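Uncharacterized protein (Enterococcus faecalis, PDB 3D3Y) is of unknown function but resembles M16 metallopeptidases, and probably binds a metal ion. Local coordinates at residues 83-88 with 231-236. Numbering follows the deposited sequence.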
loop_
_atom_site.group_PDB
_atom_site.type_symbol
_atom_site.label_atom_id
_atom_site.label_comp_id
_atom_site.label_asym_id
_atom_site.label_seq_id
_atom_site.Cartn_x
_atom_site.Cartn_y
_atom_site.Cartn_z
ATOM N N GLY A 83 -7.236 0.684 -2.189
ATOM C CA GLY A 83 -8.647 0.626 -2.545
ATOM C C GLY A 83 -8.790 -0.124 -3.858
ATOM O O GLY A 83 -8.266 -1.243 -4.002
ATOM N N ASN A 84 -9.509 0.476 -4.799
ATOM C CA ASN A 84 -9.675 -0.105 -6.116
ATOM C C ASN A 84 -8.624 0.323 -7.160
ATOM O O ASN A 84 -8.823 0.120 -8.358
ATOM C CB ASN A 84 -11.070 0.192 -6.648
ATOM C CG ASN A 84 -11.579 -0.915 -7.530
ATOM O OD1 ASN A 84 -11.492 -2.111 -7.162
ATOM N ND2 ASN A 84 -12.087 -0.557 -8.699
ATOM N N GLN A 85 -7.510 0.899 -6.704
ATOM C CA GLN A 85 -6.431 1.389 -7.599
ATOM C C GLN A 85 -5.159 0.584 -7.393
ATOM O O GLN A 85 -4.927 0.008 -6.322
ATOM C CB GLN A 85 -6.145 2.872 -7.329
ATOM C CG GLN A 85 -7.271 3.792 -7.756
ATOM C CD GLN A 85 -7.085 5.228 -7.299
ATOM O OE1 GLN A 85 -6.043 5.596 -6.754
ATOM N NE2 GLN A 85 -8.112 6.057 -7.528
ATOM N N HIS A 86 -4.347 0.510 -8.439
ATOM C CA HIS A 86 -3.038 -0.109 -8.331
ATOM C C HIS A 86 -2.065 0.959 -8.855
ATOM O O HIS A 86 -2.302 1.592 -9.920
ATOM C CB HIS A 86 -2.969 -1.429 -9.145
ATOM C CG HIS A 86 -1.745 -2.251 -8.857
ATOM N ND1 HIS A 86 -0.575 -2.123 -9.574
ATOM C CD2 HIS A 86 -1.505 -3.187 -7.909
ATOM C CE1 HIS A 86 0.335 -2.954 -9.084
ATOM N NE2 HIS A 86 -0.206 -3.613 -8.069
ATOM N N TRP A 87 -1.020 1.208 -8.073
ATOM C CA TRP A 87 -0.114 2.318 -8.316
ATOM C C TRP A 87 1.261 1.764 -8.725
ATOM O O TRP A 87 1.769 0.844 -8.104
ATOM C CB TRP A 87 0.050 3.144 -7.015
ATOM C CG TRP A 87 -1.210 3.807 -6.423
ATOM C CD1 TRP A 87 -2.453 3.948 -7.009
ATOM C CD2 TRP A 87 -1.277 4.488 -5.169
ATOM N NE1 TRP A 87 -3.306 4.652 -6.147
ATOM C CE2 TRP A 87 -2.598 4.994 -5.021
ATOM C CE3 TRP A 87 -0.334 4.726 -4.141
ATOM C CZ2 TRP A 87 -3.002 5.721 -3.888
ATOM C CZ3 TRP A 87 -0.746 5.454 -2.994
ATOM C CH2 TRP A 87 -2.072 5.933 -2.884
ATOM N N PHE A 88 1.879 2.378 -9.735
ATOM C CA PHE A 88 3.223 2.024 -10.209
ATOM C C PHE A 88 4.039 3.288 -9.962
ATOM O O PHE A 88 3.724 4.351 -10.497
ATOM C CB PHE A 88 3.151 1.660 -11.677
ATOM C CG PHE A 88 4.463 1.284 -12.316
ATOM C CD1 PHE A 88 4.734 -0.057 -12.613
ATOM C CD2 PHE A 88 5.394 2.269 -12.708
ATOM C CE1 PHE A 88 5.912 -0.414 -13.278
ATOM C CE2 PHE A 88 6.597 1.928 -13.360
ATOM C CZ PHE A 88 6.862 0.566 -13.637
ATOM N N ALA A 231 -9.715 5.625 -11.891
ATOM C CA ALA A 231 -10.572 4.610 -11.248
ATOM C C ALA A 231 -11.080 5.120 -9.879
ATOM O O ALA A 231 -10.377 5.879 -9.193
ATOM C CB ALA A 231 -9.792 3.303 -11.051
ATOM N N ALA A 232 -12.277 4.679 -9.476
ATOM C CA ALA A 232 -12.791 4.979 -8.141
ATOM C C ALA A 232 -11.794 4.472 -7.112
ATOM O O ALA A 232 -11.245 3.382 -7.258
ATOM C CB ALA A 232 -14.127 4.350 -7.933
ATOM N N ILE A 233 -11.506 5.270 -6.094
ATOM C CA ILE A 233 -10.501 4.821 -5.145
ATOM C C ILE A 233 -11.034 3.723 -4.199
ATOM O O ILE A 233 -10.330 2.746 -3.921
ATOM C CB ILE A 233 -9.809 5.974 -4.365
ATOM C CG1 ILE A 233 -8.760 5.360 -3.422
ATOM C CG2 ILE A 233 -10.808 6.814 -3.601
ATOM C CD1 ILE A 233 -7.354 5.839 -3.554
ATOM N N PHE A 234 -12.257 3.881 -3.712
ATOM C CA PHE A 234 -12.748 3.009 -2.662
ATOM C C PHE A 234 -13.257 1.717 -3.273
ATOM O O PHE A 234 -13.744 1.708 -4.421
ATOM C CB PHE A 234 -13.861 3.678 -1.839
ATOM C CG PHE A 234 -13.402 4.875 -1.046
ATOM C CD1 PHE A 234 -12.186 4.870 -0.366
ATOM C CD2 PHE A 234 -14.197 6.010 -0.973
ATOM C CE1 PHE A 234 -11.755 5.995 0.386
ATOM C CE2 PHE A 234 -13.779 7.145 -0.215
ATOM C CZ PHE A 234 -12.554 7.120 0.462
ATOM N N TYR A 235 -13.142 0.630 -2.517
ATOM C CA TYR A 235 -13.823 -0.610 -2.900
ATOM C C TYR A 235 -14.862 -0.935 -1.829
ATOM O O TYR A 235 -14.586 -0.837 -0.633
ATOM C CB TYR A 235 -12.854 -1.786 -3.058
ATOM C CG TYR A 235 -13.549 -3.135 -3.218
ATOM C CD1 TYR A 235 -13.891 -3.633 -4.491
ATOM C CD2 TYR A 235 -13.883 -3.903 -2.098
ATOM C CE1 TYR A 235 -14.534 -4.876 -4.643
ATOM C CE2 TYR A 235 -14.527 -5.149 -2.239
ATOM C CZ TYR A 235 -14.845 -5.624 -3.502
ATOM O OH TYR A 235 -15.465 -6.854 -3.593
ATOM N N ASN A 236 -16.040 -1.344 -2.296
ATOM C CA ASN A 236 -17.137 -1.772 -1.444
ATOM C C ASN A 236 -17.781 -3.056 -2.010
ATOM O O ASN A 236 -17.712 -3.333 -3.217
ATOM C CB ASN A 236 -18.173 -0.627 -1.348
ATOM C CG ASN A 236 -19.372 -0.993 -0.505
ATOM O OD1 ASN A 236 -19.243 -1.206 0.713
ATOM N ND2 ASN A 236 -20.555 -1.093 -1.146
#
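Gln85 reaches across to the backbone of Ala231, its NE2 donating to Ala231 O at 2.8 Å. The acceptor lies close to the amide plane of Gln85, while the donor is tilted from the carbonyl plane of Ala231. At the other end of the same amide, OE1 accepts from Trp87 NE1 at 3.0 Å, in the carbonyl plane on a lone pair and almost straight (170°). Asn32 of the adjacent strand 24-34 also bonds OE1, so three bonds fix the rotation of this buried amide. Gln85 CG stands anti to its carbonyl carbon (chi1 -69°), and the extended chain beyond it brings the amide obliquely across Ile233, whose CD1 lies 3.5 Å from Gln85 OE1 and meets the edge of the Trp87 indole at CZ2, 4.4 Å away. Beside this tight packing, Asn84 N donates to Ile233 O at 2.6 Å, and Gly83 CA adds a C-H...O contact to that oxygen. Asn84 CB rests 3.3 Å from Ala232 O, a buried oxygen without a hydrogen-bond partner. The outer side is looser: Ala232 is exposed to solvent, and Asn84 OD1, bonded by Gln169, comes only within 3.9 Å of Tyr235 CD1. The loop between helix 211-219 and strand 244-251 thus packs on the turn of the antiparallel hairpin 74-82/85-95, with Gly83 and Asn84 in the turn, in a chain whose two mixed alpha/beta halves recall the paired domains of M16 peptidases.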